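Local coordinates for protein carbohydrate binding module (PDB 4V1K) that probably binds plant cell-wall polysaccharides as the carbohydrate-binding module of a family 9 glycoside hydrolase of the Ruminococcus flavefaciens cellulosome, at residues A[43-48]-A[89-94]; A[6-11]-A[125-130]. One frame throughout, in Å; residues are numbered along the deposited sequence. Where two conformers were deposited one is given.

Both contacts belong to one four-stranded antiparallel sheet, ordered 5-15, 121-131, 41-49, 87-93, so that contact 1 joins the last two strands and contact 2 the first two; their centres lie about 10 Å apart. Along the chain the segments come as 6-11, 43-48, 89-94 and 125-130: contact 2 pairs the two ends of the module, contact 1 two strands from its interior. The inner strands 41-49 and 121-131 join the contacts directly, with Q45 O 2.8 Å from V128 N. The sheet thus ties both chain ends to the middle of this compact, mostly beta module.

Contact 1 (A[43-48]-A[89-94]); sequences EVQVNI and TITWKV
V44 with W92 and V46 with I90 are the hydrogen-bonded pairs of this antiparallel strand pairing, each joined by two backbone bonds; W92 N to V44 O and V46 N to I90 O, both 2.8 Å, are the two shortest. Carbonyls also receive CA-H groups from the flanking non-hydrogen-bonded pairs, as where E43 CA lies 3.3 Å from W92 O.

Apolar contacts lie on the face carrying V44, V46, I90 and W92. V44 CG2 approaches W92 CE3 obliquely at 4.0 Å and also meets V94 CG2 at 4.1 Å. That V94 methyl sits over one face of the indole, offset toward its rim. W92 has CG trans to its own N (chi1 -179°), which carries the ring along its strand toward V94, with CE3 near V44 CG2. F61 of strand 55-64 and F112 of strand 109-114, both in the facing five-stranded sheet, cover this side: F61 meets the indole with the ring planes about 15° apart, and V46 and I90 pack on F112. This is the interior of a beta-sandwich, consistent with the galactose-binding-like clan and a common architecture of carbohydrate-binding modules.

Polar side chains occupy the other face. T89 OG1 donates to N47 OD1 over 2.7 Å, nearly in line with the side-chain C=O, while N47 ND2 bonds S126 OG, so both ends of the amide are gripped and its rotation is fixed. T91 CG2 packs on E43 OE2 at 3.4 Å. Q45 runs alongside T91, pointing the same way, with NE2 in a long polar approach of 3.5 Å to T91 OG1. E43 OE2 also has K130 as a long, weak ionic partner.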
ATOM      1  N   GLU A  43      -5.204  -6.356  -6.625  1.00 18.89           N
ATOM      2  CA  GLU A  43      -3.788  -6.236  -6.268  1.00 19.74           C
ATOM      3  C   GLU A  43      -3.460  -4.768  -5.999  1.00 19.39           C
ATOM      4  O   GLU A  43      -4.005  -3.864  -6.676  1.00 19.92           O
ATOM      5  CB  GLU A  43      -2.952  -6.826  -7.427  1.00 24.53           C
ATOM      6  CG  GLU A  43      -1.490  -7.064  -7.209  1.00 30.86           C
ATOM      7  CD  GLU A  43      -0.878  -7.830  -8.407  1.00 33.59           C
ATOM      8  OE1 GLU A  43      -1.375  -8.907  -8.808  1.00 42.56           O
ATOM      9  OE2 GLU A  43       0.095  -7.353  -8.974  1.00 42.18           O
ATOM     10  N   VAL A  44      -2.527  -4.546  -5.075  1.00 18.73           N
ATOM     11  CA  VAL A  44      -1.918  -3.231  -4.844  1.00 17.39           C
ATOM     12  C   VAL A  44      -0.409  -3.343  -5.048  1.00 18.08           C
ATOM     13  O   VAL A  44       0.207  -4.264  -4.528  1.00 19.78           O
ATOM     14  CB  VAL A  44      -2.197  -2.724  -3.423  1.00 19.32           C
ATOM     15  CG1 VAL A  44      -1.643  -1.323  -3.220  1.00 19.72           C
ATOM     16  CG2 VAL A  44      -3.679  -2.712  -3.142  1.00 19.18           C
ATOM     17  N   GLN A  45       0.164  -2.431  -5.822  1.00 17.53           N
ATOM     18  CA  GLN A  45       1.601  -2.374  -6.042  1.00 18.83           C
ATOM     19  C   GLN A  45       2.153  -1.016  -5.612  1.00 19.54           C
ATOM     20  O   GLN A  45       1.572   0.029  -5.933  1.00 19.17           O
ATOM     21  CB  GLN A  45       1.951  -2.609  -7.514  1.00 22.74           C
ATOM     22  CG  GLN A  45       1.584  -3.998  -7.983  1.00 28.33           C
ATOM     23  CD  GLN A  45       2.096  -4.319  -9.372  1.00 37.43           C
ATOM     24  OE1 GLN A  45       2.182  -3.440 -10.222  1.00 38.53           O
ATOM     25  NE2 GLN A  45       2.436  -5.600  -9.613  1.00 48.32           N
ATOM     26  N   VAL A  46       3.251  -1.056  -4.856  1.00 19.55           N
ATOM     27  CA  VAL A  46       3.948   0.147  -4.408  1.00 17.50           C
ATOM     28  C   VAL A  46       5.346   0.115  -5.059  1.00 17.67           C
ATOM     29  O   VAL A  46       6.159  -0.783  -4.793  1.00 19.25           O
ATOM     30  CB  VAL A  46       4.022   0.229  -2.888  1.00 17.65           C
ATOM     31  CG1 VAL A  46       4.783   1.486  -2.470  1.00 19.68           C
ATOM     32  CG2 VAL A  46       2.593   0.221  -2.294  1.00 19.32           C
ATOM     33  N   ASN A  47       5.612   1.113  -5.899  1.00 17.54           N
ATOM     34  CA  ASN A  47       6.887   1.240  -6.621  1.00 18.48           C
ATOM     35  C   ASN A  47       7.782   2.205  -5.875  1.00 18.63           C
ATOM     36  O   ASN A  47       7.410   3.375  -5.664  1.00 19.40           O
ATOM     37  CB  ASN A  47       6.638   1.679  -8.061  1.00 20.13           C
ATOM     38  CG  ASN A  47       5.833   0.655  -8.818  1.00 22.94           C
ATOM     39  OD1 ASN A  47       6.290  -0.463  -9.027  1.00 28.67           O
ATOM     40  ND2 ASN A  47       4.624   1.010  -9.191  1.00 24.51           N
ATOM     41  N   ILE A  48       8.951   1.708  -5.482  1.00 19.61           N
ATOM     42  CA  ILE A  48       9.870   2.513  -4.682  1.00 19.82           C
ATOM     43  C   ILE A  48      11.248   2.599  -5.308  1.00 20.16           C
ATOM     44  O   ILE A  48      11.638   1.728  -6.090  1.00 22.81           O
ATOM     45  CB  ILE A  48       9.990   2.003  -3.220  1.00 19.91           C
ATOM     46  CG1 ILE A  48      10.628   0.613  -3.133  1.00 21.67           C
ATOM     47  CG2 ILE A  48       8.653   1.999  -2.516  1.00 20.90           C
ATOM     48  CD1 ILE A  48      10.983   0.169  -1.717  1.00 23.92           C
ATOM     49  N   THR A  89       9.433  -3.080  -6.682  1.00 22.13           N
ATOM     50  CA  THR A  89       7.990  -3.098  -6.494  1.00 22.10           C
ATOM     51  C   THR A  89       7.589  -4.058  -5.370  1.00 22.51           C
ATOM     52  O   THR A  89       8.080  -5.188  -5.303  1.00 26.83           O
ATOM     53  CB  THR A  89       7.312  -3.547  -7.801  1.00 24.87           C
ATOM     54  OG1 THR A  89       7.774  -2.710  -8.871  1.00 28.39           O
ATOM     55  CG2 THR A  89       5.783  -3.498  -7.692  1.00 28.00           C
ATOM     56  N   ILE A  90       6.743  -3.577  -4.467  1.00 19.51           N
ATOM     57  CA  ILE A  90       6.161  -4.409  -3.435  0.50 19.77           C
ATOM     58  C   ILE A  90       4.698  -4.640  -3.816  1.00 18.85           C
ATOM     59  O   ILE A  90       3.944  -3.701  -4.054  1.00 20.26           O
ATOM     60  CB  ILE A  90       6.243  -3.725  -2.073  0.50 19.75           C
ATOM     61  CG1 ILE A  90       7.707  -3.516  -1.667  0.50 19.44           C
ATOM     62  CG2 ILE A  90       5.513  -4.536  -1.021  0.50 20.98           C
ATOM     63  CD1 ILE A  90       7.947  -2.257  -0.872  0.50 20.13           C
ATOM     64  N   THR A  91       4.324  -5.901  -3.892  1.00 19.99           N
ATOM     65  CA  THR A  91       3.008  -6.330  -4.362  1.00 20.53           C
ATOM     66  C   THR A  91       2.210  -7.010  -3.232  1.00 20.03           C
ATOM     67  O   THR A  91       2.727  -7.950  -2.568  1.00 22.80           O
ATOM     68  CB  THR A  91       3.164  -7.308  -5.538  1.00 25.20           C
ATOM     69  OG1 THR A  91       3.883  -6.666  -6.595  1.00 28.77           O
ATOM     70  CG2 THR A  91       1.797  -7.760  -6.050  1.00 30.65           C
ATOM     71  N   TRP A  92       0.954  -6.551  -3.062  1.00 20.52           N
ATOM     72  CA  TRP A  92      -0.050  -7.247  -2.237  1.00 19.82           C
ATOM     73  C   TRP A  92      -1.188  -7.801  -3.088  1.00 19.16           C
ATOM     74  O   TRP A  92      -1.904  -7.053  -3.722  1.00 19.83           O
ATOM     75  CB  TRP A  92      -0.608  -6.284  -1.201  1.00 20.42           C
ATOM     76  CG  TRP A  92      -1.628  -6.869  -0.268  1.00 18.89           C
ATOM     77  CD1 TRP A  92      -1.625  -8.128   0.258  1.00 19.77           C
ATOM     78  CD2 TRP A  92      -2.805  -6.226   0.257  1.00 17.97           C
ATOM     79  NE1 TRP A  92      -2.704  -8.306   1.073  1.00 20.42           N
ATOM     80  CE2 TRP A  92      -3.450  -7.168   1.094  1.00 19.17           C
ATOM     81  CE3 TRP A  92      -3.366  -4.952   0.111  1.00 18.42           C
ATOM     82  CZ2 TRP A  92      -4.624  -6.886   1.789  1.00 19.59           C
ATOM     83  CZ3 TRP A  92      -4.559  -4.658   0.811  1.00 18.94           C
ATOM     84  CH2 TRP A  92      -5.172  -5.632   1.637  1.00 19.57           C
ATOM     85  N   LYS A  93      -1.325  -9.124  -3.099  1.00 19.80           N
ATOM     86  CA  LYS A  93      -2.459  -9.791  -3.739  1.00 21.39           C
ATOM     87  C   LYS A  93      -3.600  -9.803  -2.716  1.00 20.72           C
ATOM     88  O   LYS A  93      -3.493 -10.419  -1.643  1.00 22.77           O
ATOM     89  CB  LYS A  93      -2.081 -11.220  -4.202  1.00 24.79           C
ATOM     90  CG  LYS A  93      -0.889 -11.197  -5.175  1.00 32.05           C
ATOM     91  CD  LYS A  93      -0.584 -12.501  -5.860  1.00 44.64           C
ATOM     92  CE  LYS A  93       0.437 -12.247  -6.966  1.00 53.18           C
ATOM     93  NZ  LYS A  93       0.799 -13.483  -7.707  1.00 66.22           N
ATOM     94  N   VAL A  94      -4.655  -9.045  -3.019  1.00 18.04           N
ATOM     95  CA  VAL A  94      -5.717  -8.801  -2.059  1.00 18.64           C
ATOM     96  C   VAL A  94      -6.627 -10.029  -1.956  1.00 19.63           C
ATOM     97  O   VAL A  94      -7.174 -10.472  -2.963  1.00 23.13           O
ATOM     98  CB  VAL A  94      -6.536  -7.561  -2.447  1.00 18.63           C
ATOM     99  CG1 VAL A  94      -7.577  -7.266  -1.394  1.00 19.97           C
ATOM    100  CG2 VAL A  94      -5.623  -6.335  -2.618  1.00 19.14           C
TER

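Contact 2 (A[6-11]-A[125-130])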
ATOM      1  N   TYR A   6      -5.684   1.937 -11.780  1.00 17.82           N
ATOM      2  CA  TYR A   6      -5.516   3.346 -11.477  1.00 18.57           C
ATOM      3  C   TYR A   6      -4.147   3.519 -10.811  1.00 17.45           C
ATOM      4  O   TYR A   6      -3.742   2.707  -9.970  1.00 21.51           O
ATOM      5  CB  TYR A   6      -6.585   3.828 -10.493  1.00 20.57           C
ATOM      6  CG  TYR A   6      -7.999   3.729 -10.947  1.00 22.41           C
ATOM      7  CD1 TYR A   6      -8.542   4.729 -11.700  1.00 25.33           C
ATOM      8  CD2 TYR A   6      -8.815   2.687 -10.556  1.00 28.33           C
ATOM      9  CE1 TYR A   6      -9.864   4.691 -12.121  1.00 30.89           C
ATOM     10  CE2 TYR A   6     -10.131   2.630 -10.958  1.00 31.95           C
ATOM     11  CZ  TYR A   6     -10.651   3.642 -11.753  1.00 31.39           C
ATOM     12  OH  TYR A   6     -11.954   3.625 -12.141  1.00 39.04           O
ATOM     13  N   THR A   7      -3.493   4.645 -11.097  1.00 18.66           N
ATOM     14  CA  THR A   7      -2.206   4.940 -10.515  1.00 18.96           C
ATOM     15  C   THR A   7      -2.171   6.350  -9.909  1.00 19.45           C
ATOM     16  O   THR A   7      -2.757   7.288 -10.489  1.00 20.26           O
ATOM     17  CB  THR A   7      -1.111   4.870 -11.619  1.00 22.20           C
ATOM     18  OG1 THR A   7      -1.071   3.542 -12.168  1.00 22.98           O
ATOM     19  CG2 THR A   7       0.282   5.226 -11.057  1.00 22.80           C
ATOM     20  N   ILE A   8      -1.506   6.481  -8.754  1.00 18.01           N
ATOM     21  CA  ILE A   8      -1.101   7.792  -8.239  1.00 17.55           C
ATOM     22  C   ILE A   8       0.428   7.895  -8.186  1.00 19.23           C
ATOM     23  O   ILE A   8       1.108   6.874  -8.007  1.00 19.36           O
ATOM     24  CB  ILE A   8      -1.718   8.144  -6.845  1.00 18.83           C
ATOM     25  CG1 ILE A   8      -1.304   7.122  -5.778  1.00 19.48           C
ATOM     26  CG2 ILE A   8      -3.242   8.282  -6.957  1.00 21.65           C
ATOM     27  CD1 ILE A   8      -1.696   7.505  -4.368  1.00 23.27           C
ATOM     28  N   LYS A   9       0.934   9.130  -8.306  1.00 19.12           N
ATOM     29  CA  LYS A   9       2.382   9.400  -8.246  0.50 21.37           C
ATOM     30  C   LYS A   9       2.683  10.373  -7.103  1.00 22.13           C
ATOM     31  O   LYS A   9       2.775  11.604  -7.312  1.00 25.51           O
ATOM     32  CB  LYS A   9       2.891   9.943  -9.585  0.50 23.45           C
ATOM     33  CG  LYS A   9       3.072   8.884 -10.663  0.50 26.66           C
ATOM     34  CD  LYS A   9       3.635   9.528 -11.924  0.50 33.75           C
ATOM     35  CE  LYS A   9       4.404   8.568 -12.820  0.50 37.47           C
ATOM     36  NZ  LYS A   9       3.550   7.848 -13.810  0.50 40.09           N
ATOM     37  N   PRO A  10       2.846   9.824  -5.868  1.00 21.41           N
ATOM     38  CA  PRO A  10       2.954  10.763  -4.727  1.00 23.41           C
ATOM     39  C   PRO A  10       4.339  11.388  -4.541  1.00 23.61           C
ATOM     40  O   PRO A  10       4.445  12.396  -3.845  1.00 26.01           O
ATOM     41  CB  PRO A  10       2.610   9.917  -3.516  1.00 28.30           C
ATOM     42  CG  PRO A  10       2.486   8.529  -3.958  1.00 26.25           C
ATOM     43  CD  PRO A  10       2.677   8.426  -5.441  1.00 22.10           C
ATOM     44  N   ASN A  11       5.376  10.797  -5.133  1.00 23.74           N
ATOM     45  CA  ASN A  11       6.770  11.287  -4.964  1.00 24.87           C
ATOM     46  C   ASN A  11       7.057  11.559  -3.491  1.00 23.88           C
ATOM     47  O   ASN A  11       7.506  12.664  -3.098  1.00 27.74           O
ATOM     48  CB  ASN A  11       7.028  12.555  -5.802  1.00 28.90           C
ATOM     49  CG  ASN A  11       8.514  12.925  -5.888  1.00 31.67           C
ATOM     50  OD1 ASN A  11       9.395  12.056  -5.915  1.00 33.76           O
ATOM     51  ND2 ASN A  11       8.798  14.231  -5.951  1.00 38.62           N
ATOM     52  N   ASP A 125       7.412   6.207  -5.408  1.00 20.51           N
ATOM     53  CA  ASP A 125       7.223   6.833  -6.712  1.00 20.03           C
ATOM     54  C   ASP A 125       5.801   6.708  -7.246  1.00 20.74           C
ATOM     55  O   ASP A 125       5.273   7.666  -7.850  1.00 23.41           O
ATOM     56  CB  ASP A 125       8.204   6.255  -7.719  1.00 21.51           C
ATOM     57  CG  ASP A 125       9.666   6.543  -7.357  1.00 24.72           C
ATOM     58  OD1 ASP A 125      10.012   7.687  -7.004  1.00 29.19           O
ATOM     59  OD2 ASP A 125      10.476   5.610  -7.467  1.00 30.78           O
ATOM     60  N   SER A 126       5.196   5.535  -7.062  1.00 19.85           N
ATOM     61  CA  SER A 126       3.815   5.336  -7.449  1.00 18.89           C
ATOM     62  C   SER A 126       3.120   4.254  -6.617  1.00 18.51           C
ATOM     63  O   SER A 126       3.789   3.400  -6.035  1.00 19.17           O
ATOM     64  CB  SER A 126       3.714   5.020  -8.944  1.00 22.67           C
ATOM     65  OG  SER A 126       4.382   3.832  -9.299  1.00 24.92           O
ATOM     66  N   VAL A 127       1.787   4.340  -6.568  1.00 17.34           N
ATOM     67  CA  VAL A 127       0.935   3.311  -5.991  1.00 18.31           C
ATOM     68  C   VAL A 127      -0.091   2.965  -7.081  1.00 18.07           C
ATOM     69  O   VAL A 127      -0.693   3.862  -7.680  1.00 18.19           O
ATOM     70  CB  VAL A 127       0.248   3.750  -4.682  1.00 18.38           C
ATOM     71  CG1 VAL A 127      -0.581   2.592  -4.124  1.00 20.40           C
ATOM     72  CG2 VAL A 127       1.272   4.256  -3.665  1.00 18.16           C
ATOM     73  N   VAL A 128      -0.254   1.664  -7.340  1.00 17.38           N
ATOM     74  CA  VAL A 128      -1.097   1.139  -8.410  1.00 18.73           C
ATOM     75  C   VAL A 128      -2.158   0.201  -7.850  1.00 19.02           C
ATOM     76  O   VAL A 128      -1.838  -0.690  -7.072  1.00 20.12           O
ATOM     77  CB  VAL A 128      -0.259   0.387  -9.474  1.00 22.22           C
ATOM     78  CG1 VAL A 128      -1.124  -0.062 -10.639  1.00 24.72           C
ATOM     79  CG2 VAL A 128       0.841   1.291 -10.012  1.00 24.52           C
ATOM     80  N   LEU A 129      -3.411   0.441  -8.231  1.00 17.25           N
ATOM     81  CA  LEU A 129      -4.507  -0.481  -7.949  1.00 18.27           C
ATOM     82  C   LEU A 129      -4.836  -1.240  -9.223  1.00 19.70           C
ATOM     83  O   LEU A 129      -5.071  -0.627 -10.287  1.00 23.50           O
ATOM     84  CB  LEU A 129      -5.735   0.285  -7.448  1.00 19.64           C
ATOM     85  CG  LEU A 129      -5.574   1.247  -6.280  1.00 20.60           C
ATOM     86  CD1 LEU A 129      -6.929   1.912  -5.951  1.00 22.53           C
ATOM     87  CD2 LEU A 129      -5.024   0.545  -5.054  1.00 22.40           C
ATOM     88  N   LYS A 130      -4.802  -2.562  -9.154  1.00 17.88           N
ATOM     89  CA  LYS A 130      -5.277  -3.427 -10.251  1.00 19.61           C
ATOM     90  C   LYS A 130      -6.674  -3.950  -9.900  1.00 20.29           C
ATOM     91  O   LYS A 130      -6.934  -4.312  -8.763  1.00 20.49           O
ATOM     92  CB  LYS A 130      -4.312  -4.603 -10.446  1.00 22.41           C
ATOM     93  CG  LYS A 130      -2.868  -4.205 -10.792  1.00 28.79           C
ATOM     94  CD  LYS A 130      -2.018  -5.426 -11.140  1.00 38.32           C
ATOM     95  CE  LYS A 130      -0.623  -5.028 -11.611  1.00 49.00           C
ATOM     96  NZ  LYS A 130       0.137  -6.165 -12.213  1.00 56.43           N
TER
HETATM   97  O   HOH W   1       9.056  10.059  -7.667  1.00 36.96           O
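The N11 amide and the D125 carboxylate meet through a single water, which donates to N11 OD1 at 2.7 Å and to D125 OD1 at 2.6 Å; D125 OD2 is bonded instead to S49 OG. The Y6 ring packs on I35 and on L131 of strand 121-131, its OH bonded to E39. Y6 joins this pairing through its backbone, exchanging two hydrogen bonds with L129. The puckered ring of P10 turns CD to the opposite strand, 3.6 Å from D125 O, and also packs on F28 and I124.

I8 and V127 form the second hydrogen-bonded pair, their bonds 2.9 Å (I8 N to V127 O) and 3.0 Å (V127 N to I8 O). Their side chains lie side by side, I8 CG1 3.9 Å from V127 CB. Chi1 of 60° sets that CG1 between the I8 backbone N and carbonyl carbon, beside V127. F28 and F33 cover both residues.

On the reverse face T7 crosses V128 at a slant, OG1 3.7 Å from V128 CG2, and V128 also rests on N47. An alanine in place of V128 would remove the methyls that meet T7 and N47 and would probably open a gap between these two side chains. Nearby, S126 CB reaches 3.3 Å from I8 O, while its hydroxyl has N47 as partner.

The regular pairing of these two segments is interrupted after I8, just where D125 and S126 both face N47: a classic beta bulge in the inner strand 121-131, formed against strand 41-49, while the edge strand 5-15 of this beta-sandwich module pairs with 121-131 on its other side.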